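Local coordinates for protein alpha-Amylase (PDB 2B5D) that belongs to glycosyl hydrolase family 57, with a beta/alpha-barrel domain of mostly parallel strands and outer helices, followed by a largely helical C-terminal region, at residues R237-S241 and K327-R333; D50-T54 and L379-E384; Q217-G221 and E391-A395; A320-L324 and R366-V371. All coordinates share one frame; numbering follows the deposited sequence.

Interaction 1. Residues R237-S241 and K327-R333; sequences RDPES and KESQARR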
# COMPACT_ATOMS: atom_id res chain seq x y z
N ARG A 237 19.88 -36.09 -2.70
CA ARG A 237 18.59 -36.22 -1.96
C ARG A 237 17.82 -37.50 -2.29
O ARG A 237 17.52 -37.75 -3.46
CB ARG A 237 17.70 -35.04 -2.40
CG ARG A 237 17.06 -34.34 -1.32
CD ARG A 237 16.20 -33.27 -1.90
NE ARG A 237 14.89 -33.76 -2.33
CZ ARG A 237 14.55 -33.77 -3.60
NH1 ARG A 237 13.38 -34.22 -4.02
NH2 ARG A 237 15.45 -33.32 -4.45
N ASP A 238 17.44 -38.25 -1.26
CA ASP A 238 16.44 -39.36 -1.44
C ASP A 238 15.06 -38.73 -1.56
O ASP A 238 14.55 -38.17 -0.59
CB ASP A 238 16.48 -40.35 -0.24
CG ASP A 238 15.31 -41.37 -0.26
OD1 ASP A 238 14.67 -41.64 -1.31
OD2 ASP A 238 15.06 -41.91 0.82
N PRO A 239 14.46 -38.81 -2.73
CA PRO A 239 13.19 -38.14 -2.95
C PRO A 239 12.01 -38.86 -2.21
O PRO A 239 10.93 -38.29 -2.09
CB PRO A 239 12.99 -38.26 -4.47
CG PRO A 239 13.82 -39.55 -4.85
CD PRO A 239 14.89 -39.65 -3.87
N GLU A 240 12.22 -40.10 -1.78
CA GLU A 240 11.30 -40.82 -0.92
C GLU A 240 11.34 -40.28 0.49
O GLU A 240 10.37 -40.49 1.24
CB GLU A 240 11.62 -42.32 -0.89
CG GLU A 240 11.47 -42.97 -2.20
CD GLU A 240 11.44 -44.49 -2.09
OE1 GLU A 240 11.51 -45.15 -3.14
OE2 GLU A 240 11.35 -45.01 -0.97
N SER A 241 12.42 -39.60 0.87
CA SER A 241 12.44 -38.90 2.15
C SER A 241 12.20 -37.37 1.98
O SER A 241 12.77 -36.57 2.69
CB SER A 241 13.71 -39.20 2.94
OG SER A 241 14.05 -40.59 3.00
N LYS A 327 12.29 -46.90 6.61
CA LYS A 327 13.71 -46.80 6.17
C LYS A 327 14.38 -48.17 6.15
O LYS A 327 15.31 -48.43 5.34
CB LYS A 327 14.51 -45.84 7.08
CG LYS A 327 14.04 -44.36 7.11
CD LYS A 327 14.05 -43.71 5.75
CE LYS A 327 12.73 -43.91 5.03
NZ LYS A 327 12.62 -43.35 3.66
N GLU A 328 13.93 -49.05 7.06
CA GLU A 328 14.40 -50.44 7.11
C GLU A 328 13.87 -51.18 5.92
O GLU A 328 14.58 -51.85 5.19
CB GLU A 328 13.88 -51.08 8.37
CG GLU A 328 14.58 -50.56 9.62
CD GLU A 328 14.15 -51.27 10.87
OE1 GLU A 328 14.99 -51.38 11.81
OE2 GLU A 328 13.00 -51.74 10.92
N SER A 329 12.59 -51.05 5.69
CA SER A 329 12.05 -51.63 4.50
C SER A 329 12.84 -51.13 3.25
O SER A 329 13.29 -51.93 2.44
CB SER A 329 10.57 -51.31 4.42
OG SER A 329 10.08 -51.74 3.19
N GLN A 330 13.07 -49.83 3.13
CA GLN A 330 13.77 -49.26 1.94
C GLN A 330 15.24 -49.74 1.84
O GLN A 330 15.67 -50.18 0.78
CB GLN A 330 13.61 -47.73 1.89
CG GLN A 330 14.53 -46.98 0.87
CD GLN A 330 14.55 -45.48 1.12
OE1 GLN A 330 14.83 -45.02 2.23
NE2 GLN A 330 14.28 -44.72 0.08
N ALA A 331 15.94 -49.77 2.96
CA ALA A 331 17.26 -50.32 3.03
C ALA A 331 17.37 -51.76 2.52
O ALA A 331 18.24 -52.08 1.68
CB ALA A 331 17.83 -50.21 4.45
N ARG A 332 16.48 -52.64 3.01
CA ARG A 332 16.56 -54.05 2.71
C ARG A 332 16.33 -54.26 1.23
O ARG A 332 17.08 -55.01 0.58
CB ARG A 332 15.56 -54.86 3.55
CG ARG A 332 15.98 -55.08 5.02
CD ARG A 332 15.05 -56.14 5.67
NE ARG A 332 13.65 -55.76 5.43
CZ ARG A 332 12.88 -55.15 6.33
NH1 ARG A 332 13.35 -54.89 7.56
NH2 ARG A 332 11.63 -54.83 6.00
N ARG A 333 15.31 -53.60 0.69
CA ARG A 333 15.00 -53.67 -0.72
C ARG A 333 16.20 -53.21 -1.59
O ARG A 333 16.46 -53.77 -2.66
CB ARG A 333 13.79 -52.76 -0.97
CG ARG A 333 13.40 -52.57 -2.42
CD ARG A 333 12.16 -51.71 -2.54
NE ARG A 333 12.39 -50.26 -2.46
CZ ARG A 333 11.96 -49.46 -1.49
NH1 ARG A 333 11.24 -49.93 -0.45
NH2 ARG A 333 12.24 -48.16 -1.55
O HOH W 1 14.22 -46.11 -2.52
O HOH W 2 10.62 -44.91 1.36
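Ser-241 and Lys-327 face each other with CA atoms 9.0 Å apart, and Glu-240 and Gln-330 are spaced slightly more widely, so the backbones stay apart and polar side chains bridge the interval. Segment 237-241 is the loop leaving strand 233-236, whereas segment 327-333 belongs to the long helix 309-338; the pair ties a strand end to an outer helix of the beta/alpha-barrel domain. An Asx turn shapes the loop: Asp-238 OD1 accepts from Glu-240 N at 2.9 Å, from above the carboxylate plane. That leaves OD2 turned to the helix, and it is gripped from both faces. Gln-330 NE2 donates to Asp-238 OD2 at 3.0 Å (154°), on the syn side and close to its own amide plane, while Ser-241 OG donates to the same oxygen from the other face. Bends at chi2 (-59°) and chi3 (89°) carry the tail of Lys-327 round to the loop, where NZ donates to Ser-241 OG at 3.2 Å. Lys-327 NZ also meets Gln-330 OE1, 3.1 Å away and above the carbonyl plane. With both ends of the amide engaged, its rotation is fixed, and the nearby ammonium probably helps stabilise the Asp-238 carboxylate. Farther along the helix, Glu-240 and Arg-333 approach from opposite directions in a salt bridge whose hydrogen bond is weak, Arg-333 NH2 to Glu-240 OE2 at 3.3 Å. Trp-212 of the second subunit packs on Glu-240. A water accepts from Gln-330 NE2 at 2.9 Å and also joins Glu-240 OE1 weakly to Arg-333 NH2.

Interaction 2. Residues D50-T54 and L379-E384; sequences DFRLT and LVTASE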
# COMPACT_ATOMS: atom_id res chain seq x y z
N ASP A 50 24.06 -41.76 21.79
CA ASP A 50 24.86 -41.66 20.59
C ASP A 50 23.96 -41.23 19.44
O ASP A 50 22.79 -41.60 19.40
CB ASP A 50 25.50 -43.01 20.28
CG ASP A 50 26.70 -42.88 19.35
OD1 ASP A 50 27.55 -41.98 19.56
OD2 ASP A 50 26.81 -43.70 18.41
N PHE A 51 24.53 -40.47 18.51
CA PHE A 51 23.84 -40.05 17.30
C PHE A 51 24.89 -39.85 16.21
O PHE A 51 26.08 -39.77 16.50
CB PHE A 51 23.02 -38.76 17.56
CG PHE A 51 23.88 -37.51 17.68
CD1 PHE A 51 24.51 -37.19 18.89
CD2 PHE A 51 24.09 -36.69 16.57
CE1 PHE A 51 25.32 -36.07 18.98
CE2 PHE A 51 24.90 -35.57 16.65
CZ PHE A 51 25.51 -35.26 17.85
N ARG A 52 24.44 -39.78 14.96
CA ARG A 52 25.23 -39.23 13.85
C ARG A 52 24.35 -38.27 13.04
O ARG A 52 23.26 -38.64 12.60
CB ARG A 52 25.76 -40.32 12.91
CG ARG A 52 26.81 -41.26 13.46
CD ARG A 52 28.03 -40.52 13.96
NE ARG A 52 29.05 -41.49 14.32
CZ ARG A 52 29.20 -42.00 15.53
NH1 ARG A 52 30.15 -42.90 15.74
NH2 ARG A 52 28.42 -41.63 16.54
N LEU A 53 24.85 -37.06 12.83
CA LEU A 53 24.06 -36.02 12.15
C LEU A 53 24.98 -35.04 11.45
O LEU A 53 26.03 -34.65 11.98
CB LEU A 53 23.14 -35.30 13.15
CG LEU A 53 22.36 -34.06 12.71
CD1 LEU A 53 21.18 -34.45 11.87
CD2 LEU A 53 21.96 -33.13 13.90
N THR A 54 24.58 -34.69 10.24
CA THR A 54 25.21 -33.64 9.46
C THR A 54 24.31 -32.41 9.37
O THR A 54 23.11 -32.51 9.18
CB THR A 54 25.54 -34.16 8.04
OG1 THR A 54 26.07 -35.50 8.14
CG2 THR A 54 26.56 -33.26 7.35
N LEU A 379 23.14 -44.91 11.58
CA LEU A 379 23.28 -43.48 11.32
C LEU A 379 24.72 -43.25 10.89
O LEU A 379 25.62 -43.80 11.49
CB LEU A 379 23.01 -42.65 12.57
CG LEU A 379 21.64 -42.74 13.25
CD1 LEU A 379 21.63 -41.87 14.53
CD2 LEU A 379 20.51 -42.34 12.32
N VAL A 380 24.91 -42.45 9.83
CA VAL A 380 26.24 -41.99 9.37
C VAL A 380 26.24 -40.46 9.21
O VAL A 380 25.18 -39.86 9.03
CB VAL A 380 26.65 -42.65 8.01
CG1 VAL A 380 26.68 -44.18 8.13
CG2 VAL A 380 25.71 -42.23 6.84
N THR A 381 27.40 -39.83 9.32
CA THR A 381 27.53 -38.43 8.90
C THR A 381 28.09 -38.50 7.49
O THR A 381 28.56 -39.54 7.08
CB THR A 381 28.48 -37.62 9.78
OG1 THR A 381 29.82 -38.02 9.48
CG2 THR A 381 28.17 -37.80 11.24
N ALA A 382 28.09 -37.39 6.78
CA ALA A 382 28.54 -37.40 5.40
C ALA A 382 30.07 -37.57 5.28
O ALA A 382 30.57 -38.13 4.31
CB ALA A 382 28.07 -36.16 4.72
N SER A 383 30.81 -37.06 6.26
CA SER A 383 32.26 -37.19 6.21
C SER A 383 32.67 -38.64 6.56
O SER A 383 33.63 -39.15 5.99
CB SER A 383 32.89 -36.21 7.16
OG SER A 383 32.26 -36.37 8.41
N GLU A 384 31.93 -39.33 7.44
CA GLU A 384 32.13 -40.78 7.62
C GLU A 384 31.99 -41.55 6.32
O GLU A 384 32.79 -42.43 6.02
CB GLU A 384 31.15 -41.38 8.60
CG GLU A 384 31.55 -41.23 10.04
CD GLU A 384 30.42 -41.58 10.97
OE1 GLU A 384 29.28 -41.76 10.46
OE2 GLU A 384 30.66 -41.68 12.20
O HOH W 3 31.84 -44.36 13.11
O HOH W 4 24.32 -37.37 8.93
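Two successive turns bring Arg-52 to Glu-384: chi1 (-68°) sets CG beside the backbone N, and chi2 (-57°) folds the chain again before it runs straight to NE. Glu-384, extended beyond its CG, meets it at about a right angle. The salt bridge that results uses Arg-52 NE and Glu-384 OE2, 2.7 Å apart, with the oxygen near the guanidinium plane and approached on its syn side. NH2 of the same guanidinium is held by its own segment, donating to Phe-51 O at 3.0 Å and, in a second salt bridge, to Asp-50 OD1 at 3.2 Å. Three groups thus restrain one arginine head. The other carboxylate oxygen works for the helix start: Glu-384 OE1 accepts from Thr-381 N at 2.9 Å, as the N3 residue does towards the N-cap in a capping box. The next amide of that helix is satisfied across the contact, where Ala-382 N donates to Thr-54 OG1 at 3.1 Å; a water joins this hydroxyl to Val-380 O. Between the polar ends, Arg-52 CB lies 3.6 Å from Leu-379 CB. The arrangement lies where strand 53-57 begins and the chain passes from strand 377-379 into helix 382-388, within the barrel sheet: strand 3-11 bonds through its backbone to both Thr-54 and Val-380, strand 137-142 pairs beside Leu-53, and helix 360-373 packs on Phe-51 and Leu-379.

Interaction 3. Residues Q217-G221 and E391-A395; sequences QPRYG and EVQIA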
# COMPACT_ATOMS: atom_id res chain seq x y z
N GLN A 217 23.14 -41.78 -16.08
CA GLN A 217 22.66 -41.79 -14.71
C GLN A 217 23.62 -42.62 -13.88
O GLN A 217 24.07 -43.67 -14.32
CB GLN A 217 21.24 -42.37 -14.60
CG GLN A 217 20.12 -41.52 -15.21
CD GLN A 217 18.72 -41.97 -14.72
OE1 GLN A 217 17.71 -41.24 -14.85
NE2 GLN A 217 18.66 -43.18 -14.19
N PRO A 218 24.00 -42.13 -12.70
CA PRO A 218 24.69 -42.98 -11.71
C PRO A 218 24.06 -44.36 -11.48
O PRO A 218 22.85 -44.47 -11.31
CB PRO A 218 24.61 -42.14 -10.45
CG PRO A 218 24.66 -40.71 -10.98
CD PRO A 218 23.87 -40.74 -12.26
N ARG A 219 24.91 -45.38 -11.39
CA ARG A 219 24.42 -46.76 -11.46
C ARG A 219 23.57 -47.16 -10.27
O ARG A 219 22.53 -47.81 -10.46
CB ARG A 219 25.55 -47.75 -11.73
CG ARG A 219 26.55 -48.01 -10.60
CD ARG A 219 27.58 -49.11 -11.04
NE ARG A 219 28.79 -48.94 -10.24
CZ ARG A 219 29.83 -48.21 -10.62
NH1 ARG A 219 30.85 -48.01 -9.79
NH2 ARG A 219 29.83 -47.67 -11.83
N TYR A 220 24.00 -46.74 -9.08
CA TYR A 220 23.25 -46.87 -7.86
C TYR A 220 22.24 -45.75 -7.55
O TYR A 220 21.96 -45.53 -6.40
CB TYR A 220 24.23 -46.97 -6.68
CG TYR A 220 25.18 -48.14 -6.83
CD1 TYR A 220 26.57 -47.96 -6.81
CD2 TYR A 220 24.67 -49.44 -7.04
CE1 TYR A 220 27.45 -49.04 -6.96
CE2 TYR A 220 25.52 -50.53 -7.22
CZ TYR A 220 26.91 -50.33 -7.18
OH TYR A 220 27.73 -51.40 -7.33
N GLY A 221 21.70 -45.07 -8.56
CA GLY A 221 20.89 -43.86 -8.38
C GLY A 221 21.29 -42.89 -7.27
O GLY A 221 22.48 -42.59 -7.12
N GLU A 391 34.06 -48.28 -3.32
CA GLU A 391 33.52 -48.16 -4.66
C GLU A 391 32.67 -46.91 -4.65
O GLU A 391 31.78 -46.75 -3.79
CB GLU A 391 32.73 -49.38 -5.07
CG GLU A 391 31.98 -49.27 -6.43
CD GLU A 391 30.96 -50.42 -6.60
OE1 GLU A 391 30.87 -51.22 -5.63
OE2 GLU A 391 30.29 -50.54 -7.67
N VAL A 392 33.01 -45.98 -5.54
CA VAL A 392 32.18 -44.86 -5.86
C VAL A 392 32.42 -44.59 -7.31
O VAL A 392 33.56 -44.62 -7.77
CB VAL A 392 32.44 -43.60 -4.97
CG1 VAL A 392 33.69 -43.75 -4.11
CG2 VAL A 392 32.40 -42.30 -5.80
N GLN A 393 31.35 -44.37 -8.02
CA GLN A 393 31.35 -44.06 -9.43
C GLN A 393 31.74 -42.59 -9.66
O GLN A 393 31.51 -41.75 -8.76
CB GLN A 393 29.95 -44.30 -9.96
CG GLN A 393 29.74 -44.02 -11.40
CD GLN A 393 28.39 -44.51 -11.89
OE1 GLN A 393 28.31 -45.05 -12.97
NE2 GLN A 393 27.35 -44.37 -11.07
N ILE A 394 32.26 -42.28 -10.85
CA ILE A 394 32.62 -40.94 -11.21
C ILE A 394 31.60 -40.41 -12.19
O ILE A 394 31.31 -41.04 -13.21
CB ILE A 394 34.05 -40.85 -11.85
CG1 ILE A 394 35.12 -41.26 -10.86
CG2 ILE A 394 34.36 -39.42 -12.27
CD1 ILE A 394 36.48 -41.35 -11.47
N ALA A 395 31.06 -39.23 -11.91
CA ALA A 395 29.98 -38.75 -12.77
C ALA A 395 29.97 -37.26 -12.74
O ALA A 395 30.48 -36.67 -11.83
CB ALA A 395 28.59 -39.34 -12.31
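Arg-219 and Tyr-220 converge on a single oxygen, OE2 of Glu-391, from quite different orientations. The guanidinium lies nearly coplanar with the carboxylate, the planes 21° apart, and presents its NE and NH1 edge; both bonds are weak, Arg-219 NH1 standing 3.3 Å from Glu-391 OE2. The tyrosine ring is instead turned 72° to the carboxylate and offers its edge, with Tyr-220 OH donating to Glu-391 OE2 at 2.7 Å on the syn side. Arg-219 chi1 (71°) holds CG between the backbone N and the carbonyl carbon, which lays CG 3.7 Å above the centre of the Tyr-220 ring. The two residues occupy the middle of a type I beta turn running from Pro-218 to Gly-221, in the loop before strand 226-227 of the family 57 barrel domain. Segment 391-395 runs beside that strand, bonding to Met-227 through the backbone of Gln-393 and Ala-395. Gln-393 crosses Arg-219 obliquely, its CB over one guanidinium face and 4.0 Å from Arg-219 CZ. Pro-218 adds a looser apolar touch, its CG 4.4 Å from Ala-395 CB, while Arg-224 reaches the carbonyl of Glu-391.

Interaction 4. Residues A320-L324 and R366-V371; sequences ARDFL and RFFELV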
# COMPACT_ATOMS: atom_id res chain seq x y z
N ALA A 320 7.87 -42.04 14.86
CA ALA A 320 9.26 -42.42 14.80
C ALA A 320 9.43 -43.91 14.41
O ALA A 320 10.41 -44.29 13.76
CB ALA A 320 9.95 -42.09 16.10
N ARG A 321 8.47 -44.75 14.78
CA ARG A 321 8.51 -46.16 14.40
C ARG A 321 7.97 -46.34 13.00
O ARG A 321 8.38 -47.24 12.28
CB ARG A 321 7.74 -47.03 15.40
CG ARG A 321 8.43 -47.19 16.75
CD ARG A 321 7.51 -47.93 17.74
NE ARG A 321 8.28 -48.61 18.78
CZ ARG A 321 8.69 -48.04 19.92
NH1 ARG A 321 8.41 -46.77 20.20
NH2 ARG A 321 9.39 -48.77 20.79
N ASP A 322 7.02 -45.50 12.60
CA ASP A 322 6.61 -45.51 11.21
C ASP A 322 7.83 -45.22 10.30
O ASP A 322 8.11 -45.94 9.35
CB ASP A 322 5.53 -44.48 10.96
CG ASP A 322 4.81 -44.73 9.68
OD1 ASP A 322 4.14 -45.76 9.61
OD2 ASP A 322 4.88 -43.92 8.74
N PHE A 323 8.52 -44.13 10.59
CA PHE A 323 9.60 -43.72 9.76
C PHE A 323 10.74 -44.76 9.74
O PHE A 323 11.19 -45.15 8.65
CB PHE A 323 10.10 -42.31 10.10
CG PHE A 323 10.79 -41.64 8.94
CD1 PHE A 323 10.12 -41.49 7.73
CD2 PHE A 323 12.10 -41.18 9.06
CE1 PHE A 323 10.76 -40.92 6.67
CE2 PHE A 323 12.75 -40.59 8.00
CZ PHE A 323 12.08 -40.45 6.80
N LEU A 324 11.14 -45.22 10.94
CA LEU A 324 12.04 -46.37 11.09
C LEU A 324 11.68 -47.56 10.21
O LEU A 324 12.52 -48.03 9.42
CB LEU A 324 12.09 -46.83 12.54
CG LEU A 324 12.92 -48.10 12.82
CD1 LEU A 324 14.41 -47.82 13.00
CD2 LEU A 324 12.36 -48.82 14.06
N ARG A 366 14.05 -39.79 19.17
CA ARG A 366 13.51 -41.11 19.21
C ARG A 366 13.90 -41.89 17.98
O ARG A 366 14.16 -43.08 18.08
CB ARG A 366 11.98 -41.10 19.44
CG ARG A 366 11.64 -40.79 20.91
CD ARG A 366 12.36 -41.75 21.94
NE ARG A 366 11.85 -43.12 21.79
CZ ARG A 366 12.60 -44.21 21.71
NH1 ARG A 366 12.01 -45.39 21.56
NH2 ARG A 366 13.93 -44.13 21.79
N PHE A 367 13.95 -41.21 16.83
CA PHE A 367 14.34 -41.87 15.58
C PHE A 367 15.79 -42.28 15.64
O PHE A 367 16.13 -43.35 15.18
CB PHE A 367 14.06 -40.98 14.38
CG PHE A 367 14.46 -41.60 13.07
CD1 PHE A 367 13.67 -42.57 12.49
CD2 PHE A 367 15.61 -41.16 12.40
CE1 PHE A 367 14.03 -43.15 11.24
CE2 PHE A 367 15.98 -41.72 11.16
CZ PHE A 367 15.19 -42.73 10.58
N PHE A 368 16.65 -41.44 16.22
CA PHE A 368 18.05 -41.81 16.36
C PHE A 368 18.21 -43.04 17.23
O PHE A 368 18.91 -43.98 16.86
CB PHE A 368 18.91 -40.66 16.90
CG PHE A 368 19.16 -39.56 15.89
CD1 PHE A 368 18.84 -39.73 14.54
CD2 PHE A 368 19.76 -38.37 16.30
CE1 PHE A 368 19.09 -38.73 13.63
CE2 PHE A 368 20.03 -37.36 15.38
CZ PHE A 368 19.70 -37.54 14.05
N GLU A 369 17.53 -43.04 18.38
CA GLU A 369 17.64 -44.15 19.33
C GLU A 369 17.15 -45.46 18.72
O GLU A 369 17.74 -46.51 18.94
CB GLU A 369 16.93 -43.83 20.66
CG GLU A 369 17.60 -42.70 21.43
CD GLU A 369 16.82 -42.24 22.67
OE1 GLU A 369 15.56 -42.37 22.74
OE2 GLU A 369 17.51 -41.73 23.60
N LEU A 370 16.08 -45.37 17.94
CA LEU A 370 15.54 -46.50 17.21
C LEU A 370 16.49 -47.01 16.15
O LEU A 370 16.69 -48.22 16.03
CB LEU A 370 14.21 -46.12 16.59
CG LEU A 370 12.88 -46.53 17.25
CD1 LEU A 370 12.99 -47.01 18.70
CD2 LEU A 370 11.92 -45.38 17.12
N VAL A 371 17.08 -46.09 15.36
CA VAL A 371 18.06 -46.48 14.34
C VAL A 371 19.26 -47.11 15.01
O VAL A 371 19.77 -48.11 14.53
CB VAL A 371 18.48 -45.32 13.39
CG1 VAL A 371 19.74 -45.67 12.63
CG2 VAL A 371 17.38 -45.02 12.39
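Phe-367 presses its ring edge against the backbone of helix 320-324, whereas on the other flank Arg-321 and Arg-366 merely lie side by side. The short helical segments approach to 9.3 Å between axes and cross at -47°. On the tight side, Phe-367 CE1 lies 3.6 Å from Leu-324 N, and its CD1 comes against Ala-320 O, so the ring rim abuts one hydrogen-bonded turn of the helix. With chi1 at 179° the ring extends away from its own backbone N, into reach of Phe-323. The two phenyl planes are inclined at 48°, centroids 5.3 Å apart, and Phe-323 CD2 comes within 3.5 Å of Phe-367 CE1. Val-371 CG2 rests on a face of the Phe-367 ring and also touches Leu-324 CD1. Leu-324 and Leu-370 meet at about a right angle, Leu-324 CD2 being 4.0 Å from Leu-370 CG, while the methyl of Ala-320 lies against Leu-370 CD2 and Arg-366 CB. Toward solvent the contact becomes looser and polar. Arg-321 NH1 and Arg-366 NH1 stand 4.1 Å apart, and Glu-317 OE2 makes salt bridges with both, probably offsetting their like charges. Arg-366 NH2 is further bound to Glu-369 OE1 at 2.6 Å, along its own helix. The row Ala-320 and Leu-324 fits between the i, i+4 rows 366-370 and 367-371, a ridges-into-grooves packing of two outer barrel helices that are linked in sequence through strand 343-349.

How the interactions relate
The four contacts join loops, strands and outer helices of one beta/alpha-barrel domain. In order of first segment they run interaction 2, 3, 1, 4; the second segments of interactions 1 and 4 fall between the two segments of both 2 and 3. Interactions 1 and 4 share helix 309-338, with centres about 13 Å apart, and touch through Lys-327 on Phe-367. Interaction 4 also touches interaction 2, centres about 15 Å away, as Phe-368 and Val-371 pack on Leu-379. Interaction 4 thus bridges interactions 1 and 2, which do not touch each other, and the three line one side of the barrel sheet. Interaction 3 stands apart at the surface, its nearest atoms about 7 Å from interaction 1 and 17 Å from interaction 4.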